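Local coordinates for CELL division control protein 6 (Pyrobaculum aerophilum, PDB 1FNN), which binds ADP and magnesium as an AAA+ ATPase of the Cdc6/Cdc18 family and is probably involved in regulating DNA replication, at residues 192-206 with 234-247. Residues are numbered along the deposited sequence; the frame is centred on the assembly and turned at random.
Sequences PYTKDQIFDILLDRA and DTNRGDARLAIDIL. With ADP (adenosine-5'-diphosphate), chain D.
The adenosine pocket of this AAA+ ATPase is built in part where I198 and L202 of one lid helix meet A243 of another; the segments 195-206 and 240-247 cross at -46°, their axes 10.1 Å apart at closest approach. At their leading ends the loops join: Y193 N donates to G238 O at 3.1 Å. G238 suits this spot because its backbone has a positive phi and a CB would run into P192 and Y193 N. Y193 turns its CG anti to the carbonyl carbon (chi1 -69°), which brings the ring beside A240, with I201 CD1 over the centre of one face. Its OH accepts from ADP N6 at 3.0 Å, a contact consistent with recognition of adenine's amino group. A phenylalanine here would keep the ring packing but would probably leave N6 without this acceptor and weaken the hold on adenine. At the far side of the base, R205 NH2 donates to both ADP N3 and O2', each at 2.9 Å, and NH1 bonds to V9 O; together these fix the guanidinium's rotation, while I244 CD1 lies 3.7 Å above the centre of one face. A240 ends at CB, leaving room for both the Y193 ring and the ribose, whose O4' is 3.5 Å from that CB. Behind the nucleotide the helices mesh through apolar contacts: I198 CG2 meets A243 CB at 3.5 Å, and L202 CD2 fits among A243, I244 and L247. Helix 217-227 packs against this seam through I223 and T227, helix 264-274 lies against L242 and I246, and D239, which caps helix 240-256, forms a salt bridge with R52 of the P-loop, which follows strand 46-50.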
# COMPACT_ATOMS: atom_id res chain seq x y z
N PRO A 192 7.43 -3.12 3.11
CA PRO A 192 6.45 -3.57 2.13
C PRO A 192 5.77 -4.79 2.72
O PRO A 192 6.45 -5.58 3.39
CB PRO A 192 7.29 -3.89 0.90
CG PRO A 192 8.48 -2.96 1.05
CD PRO A 192 8.81 -3.06 2.53
N TYR A 193 4.45 -4.92 2.56
CA TYR A 193 3.82 -6.11 3.11
C TYR A 193 4.17 -7.33 2.23
O TYR A 193 4.18 -7.23 1.00
CB TYR A 193 2.30 -6.01 3.12
CG TYR A 193 1.76 -4.99 4.11
CD1 TYR A 193 1.19 -3.79 3.71
CD2 TYR A 193 1.82 -5.26 5.48
CE1 TYR A 193 0.68 -2.86 4.62
CE2 TYR A 193 1.33 -4.36 6.41
CZ TYR A 193 0.76 -3.17 5.96
OH TYR A 193 0.29 -2.30 6.94
N THR A 194 4.24 -8.47 2.89
CA THR A 194 4.50 -9.70 2.15
C THR A 194 3.15 -10.21 1.65
O THR A 194 2.05 -9.74 2.03
CB THR A 194 5.11 -10.76 3.08
OG1 THR A 194 4.11 -11.02 4.08
CG2 THR A 194 6.39 -10.34 3.77
N LYS A 195 3.23 -11.36 0.96
CA LYS A 195 2.02 -11.94 0.42
C LYS A 195 1.09 -12.42 1.50
O LYS A 195 -0.15 -12.35 1.33
CB LYS A 195 2.38 -13.09 -0.55
CG LYS A 195 3.04 -12.50 -1.78
CD LYS A 195 3.61 -13.62 -2.70
CE LYS A 195 4.04 -12.90 -3.98
NZ LYS A 195 4.34 -13.83 -5.11
N ASP A 196 1.63 -13.10 2.51
CA ASP A 196 0.79 -13.59 3.58
C ASP A 196 0.18 -12.37 4.34
O ASP A 196 -0.98 -12.47 4.72
CB ASP A 196 1.60 -14.46 4.53
CG ASP A 196 2.35 -15.46 3.64
OD1 ASP A 196 3.50 -15.12 3.24
OD2 ASP A 196 1.73 -16.52 3.40
N GLN A 197 0.92 -11.31 4.53
CA GLN A 197 0.37 -10.16 5.28
C GLN A 197 -0.73 -9.50 4.48
O GLN A 197 -1.78 -9.09 5.03
CB GLN A 197 1.53 -9.19 5.56
CG GLN A 197 2.54 -9.82 6.53
CD GLN A 197 3.78 -8.99 6.66
OE1 GLN A 197 4.17 -8.12 5.85
NE2 GLN A 197 4.46 -9.26 7.77
N ILE A 198 -0.49 -9.33 3.16
CA ILE A 198 -1.58 -8.84 2.28
C ILE A 198 -2.82 -9.68 2.39
O ILE A 198 -3.96 -9.20 2.56
CB ILE A 198 -1.14 -8.72 0.81
CG1 ILE A 198 -0.09 -7.62 0.67
CG2 ILE A 198 -2.35 -8.43 -0.07
CD1 ILE A 198 -0.64 -6.20 0.90
N PHE A 199 -2.69 -11.00 2.33
CA PHE A 199 -3.81 -11.90 2.50
C PHE A 199 -4.54 -11.56 3.83
O PHE A 199 -5.78 -11.59 3.79
CB PHE A 199 -3.36 -13.35 2.52
CG PHE A 199 -4.46 -14.32 2.83
CD1 PHE A 199 -5.28 -14.80 1.84
CD2 PHE A 199 -4.67 -14.75 4.13
CE1 PHE A 199 -6.29 -15.69 2.10
CE2 PHE A 199 -5.69 -15.65 4.41
CZ PHE A 199 -6.51 -16.12 3.40
N ASP A 200 -3.80 -11.44 4.92
CA ASP A 200 -4.53 -11.24 6.21
C ASP A 200 -5.33 -9.93 6.18
O ASP A 200 -6.41 -9.82 6.74
CB ASP A 200 -3.56 -11.26 7.37
CG ASP A 200 -2.83 -12.57 7.60
OD1 ASP A 200 -3.39 -13.64 7.31
OD2 ASP A 200 -1.69 -12.49 8.07
N ILE A 201 -4.75 -8.87 5.65
CA ILE A 201 -5.45 -7.60 5.48
C ILE A 201 -6.71 -7.78 4.65
O ILE A 201 -7.81 -7.31 4.99
CB ILE A 201 -4.53 -6.58 4.84
CG1 ILE A 201 -3.38 -6.32 5.84
CG2 ILE A 201 -5.27 -5.29 4.45
CD1 ILE A 201 -2.29 -5.42 5.26
N LEU A 202 -6.55 -8.41 3.46
CA LEU A 202 -7.71 -8.63 2.61
C LEU A 202 -8.77 -9.52 3.24
O LEU A 202 -9.97 -9.27 3.03
CB LEU A 202 -7.31 -9.24 1.25
CG LEU A 202 -6.41 -8.41 0.36
CD1 LEU A 202 -6.15 -9.13 -0.98
CD2 LEU A 202 -7.06 -7.08 0.02
N LEU A 203 -8.41 -10.52 4.03
CA LEU A 203 -9.44 -11.37 4.61
C LEU A 203 -10.31 -10.52 5.57
O LEU A 203 -11.53 -10.71 5.70
CB LEU A 203 -8.75 -12.53 5.32
CG LEU A 203 -9.69 -13.55 5.96
CD1 LEU A 203 -10.67 -14.10 4.93
CD2 LEU A 203 -8.93 -14.67 6.65
N ASP A 204 -9.64 -9.66 6.35
CA ASP A 204 -10.37 -8.73 7.23
C ASP A 204 -11.35 -7.90 6.43
O ASP A 204 -12.54 -7.74 6.82
CB ASP A 204 -9.36 -7.87 8.02
CG ASP A 204 -8.88 -8.49 9.29
OD1 ASP A 204 -8.05 -7.89 10.01
OD2 ASP A 204 -9.30 -9.61 9.65
N ARG A 205 -10.91 -7.23 5.35
CA ARG A 205 -11.80 -6.45 4.52
C ARG A 205 -12.94 -7.29 3.94
O ARG A 205 -14.11 -6.81 3.86
CB ARG A 205 -11.09 -5.73 3.35
CG ARG A 205 -9.93 -4.82 3.83
CD ARG A 205 -10.53 -3.58 4.57
NE ARG A 205 -9.39 -2.88 5.21
CZ ARG A 205 -9.12 -1.61 4.97
NH1 ARG A 205 -9.86 -0.88 4.14
NH2 ARG A 205 -8.08 -1.07 5.59
N ALA A 206 -12.62 -8.50 3.46
CA ALA A 206 -13.69 -9.33 2.90
C ALA A 206 -14.73 -9.66 3.98
O ALA A 206 -15.94 -9.65 3.74
CB ALA A 206 -13.15 -10.65 2.30
N ASP A 234 12.00 -5.66 -2.24
CA ASP A 234 11.06 -5.57 -3.35
C ASP A 234 10.00 -4.52 -3.06
O ASP A 234 8.78 -4.69 -3.04
CB ASP A 234 10.49 -6.97 -3.61
CG ASP A 234 9.55 -7.04 -4.79
OD1 ASP A 234 9.43 -6.02 -5.51
OD2 ASP A 234 8.94 -8.11 -4.99
N THR A 235 10.45 -3.28 -2.98
CA THR A 235 9.77 -2.07 -2.66
C THR A 235 8.87 -1.54 -3.76
O THR A 235 8.28 -0.47 -3.58
CB THR A 235 10.81 -0.97 -2.31
OG1 THR A 235 11.66 -1.45 -1.25
CG2 THR A 235 10.12 0.32 -1.88
N ASN A 236 8.74 -2.26 -4.88
CA ASN A 236 7.77 -1.87 -5.89
C ASN A 236 6.47 -2.66 -5.72
O ASN A 236 5.48 -2.44 -6.40
CB ASN A 236 8.34 -1.94 -7.30
CG ASN A 236 9.05 -0.65 -7.71
OD1 ASN A 236 8.68 0.46 -7.31
ND2 ASN A 236 10.09 -0.79 -8.53
N ARG A 237 6.43 -3.54 -4.74
CA ARG A 237 5.27 -4.31 -4.34
C ARG A 237 5.01 -4.09 -2.84
O ARG A 237 5.68 -3.24 -2.22
CB ARG A 237 5.47 -5.79 -4.66
CG ARG A 237 4.83 -6.11 -6.02
CD ARG A 237 4.84 -7.60 -6.32
NE ARG A 237 5.75 -7.87 -7.44
CZ ARG A 237 5.41 -7.71 -8.71
NH1 ARG A 237 4.19 -7.29 -9.01
NH2 ARG A 237 6.26 -7.97 -9.69
N GLY A 238 4.04 -4.79 -2.29
CA GLY A 238 3.74 -4.72 -0.87
C GLY A 238 2.73 -3.63 -0.52
O GLY A 238 2.76 -3.14 0.61
N ASP A 239 2.06 -3.06 -1.50
CA ASP A 239 1.12 -1.95 -1.32
C ASP A 239 -0.28 -2.42 -0.98
O ASP A 239 -1.00 -3.03 -1.80
CB ASP A 239 1.14 -1.13 -2.62
CG ASP A 239 0.27 0.11 -2.59
OD1 ASP A 239 -0.73 0.13 -1.84
OD2 ASP A 239 0.60 1.06 -3.31
N ALA A 240 -0.74 -2.20 0.26
CA ALA A 240 -2.05 -2.66 0.69
C ALA A 240 -3.18 -1.86 0.06
O ALA A 240 -4.30 -2.38 -0.12
CB ALA A 240 -2.17 -2.59 2.21
N ARG A 241 -2.92 -0.63 -0.30
CA ARG A 241 -3.98 0.15 -0.97
C ARG A 241 -4.38 -0.56 -2.26
O ARG A 241 -5.54 -0.65 -2.71
CB ARG A 241 -3.46 1.57 -1.25
CG ARG A 241 -4.58 2.47 -1.76
CD ARG A 241 -4.11 3.74 -2.41
NE ARG A 241 -3.33 3.54 -3.61
CZ ARG A 241 -3.63 3.03 -4.79
NH1 ARG A 241 -4.83 2.55 -5.12
NH2 ARG A 241 -2.67 2.99 -5.70
N LEU A 242 -3.34 -0.85 -3.06
CA LEU A 242 -3.55 -1.52 -4.35
C LEU A 242 -4.26 -2.83 -4.15
O LEU A 242 -5.16 -3.13 -4.93
CB LEU A 242 -2.15 -1.77 -4.97
CG LEU A 242 -2.12 -2.51 -6.30
CD1 LEU A 242 -2.86 -1.71 -7.35
CD2 LEU A 242 -0.63 -2.76 -6.68
N ALA A 243 -3.86 -3.65 -3.17
CA ALA A 243 -4.50 -4.93 -2.96
C ALA A 243 -5.98 -4.75 -2.63
O ALA A 243 -6.84 -5.45 -3.18
CB ALA A 243 -3.80 -5.78 -1.92
N ILE A 244 -6.28 -3.79 -1.74
CA ILE A 244 -7.71 -3.58 -1.40
C ILE A 244 -8.49 -3.04 -2.58
O ILE A 244 -9.64 -3.37 -2.86
CB ILE A 244 -7.79 -2.62 -0.16
CG1 ILE A 244 -7.14 -3.30 1.05
CG2 ILE A 244 -9.26 -2.24 0.07
CD1 ILE A 244 -6.74 -2.37 2.21
N ASP A 245 -7.89 -2.16 -3.38
CA ASP A 245 -8.52 -1.61 -4.56
C ASP A 245 -8.84 -2.76 -5.55
O ASP A 245 -9.95 -2.84 -6.06
CB ASP A 245 -7.55 -0.60 -5.15
CG ASP A 245 -7.92 0.20 -6.36
OD1 ASP A 245 -9.07 0.24 -6.80
OD2 ASP A 245 -7.07 0.85 -7.00
N ILE A 246 -7.91 -3.73 -5.69
CA ILE A 246 -8.20 -4.84 -6.60
C ILE A 246 -9.31 -5.71 -6.07
O ILE A 246 -10.15 -6.17 -6.86
CB ILE A 246 -6.90 -5.68 -6.87
CG1 ILE A 246 -5.97 -4.84 -7.77
CG2 ILE A 246 -7.31 -7.02 -7.49
CD1 ILE A 246 -4.52 -5.40 -7.76
N LEU A 247 -9.34 -6.03 -4.77
CA LEU A 247 -10.42 -6.82 -4.20
C LEU A 247 -11.79 -6.18 -4.45
O LEU A 247 -12.75 -6.81 -4.93
CB LEU A 247 -10.22 -7.03 -2.69
CG LEU A 247 -11.31 -7.74 -1.90
CD1 LEU A 247 -11.67 -9.12 -2.49
CD2 LEU A 247 -10.91 -7.98 -0.44
PB ADP D . 0.31 4.73 3.53
O1B ADP D . 0.19 6.09 4.19
O2B ADP D . 1.39 3.95 4.03
O3B ADP D . 0.51 5.10 2.13
PA ADP D . -2.24 3.68 4.19
O1A ADP D . -2.20 3.97 5.63
O2A ADP D . -3.12 4.61 3.47
O3A ADP D . -0.83 3.69 3.60
O5' ADP D . -2.84 2.18 3.89
C5' ADP D . -3.25 1.94 2.56
C4' ADP D . -4.58 1.18 2.64
O4' ADP D . -4.34 -0.05 3.30
C3' ADP D . -5.66 1.87 3.46
O3' ADP D . -6.92 1.50 2.92
C2' ADP D . -5.37 1.31 4.80
O2' ADP D . -6.50 1.36 5.68
C1' ADP D . -5.09 -0.16 4.45
N9 ADP D . -4.20 -0.67 5.43
C8 ADP D . -2.85 -0.48 5.46
N7 ADP D . -2.21 -1.25 6.29
C5 ADP D . -3.23 -2.00 6.84
C6 ADP D . -3.22 -3.00 7.83
N6 ADP D . -2.09 -3.37 8.42
N1 ADP D . -4.38 -3.55 8.19
C2 ADP D . -5.49 -3.13 7.61
N3 ADP D . -5.65 -2.20 6.67
C4 ADP D . -4.44 -1.66 6.33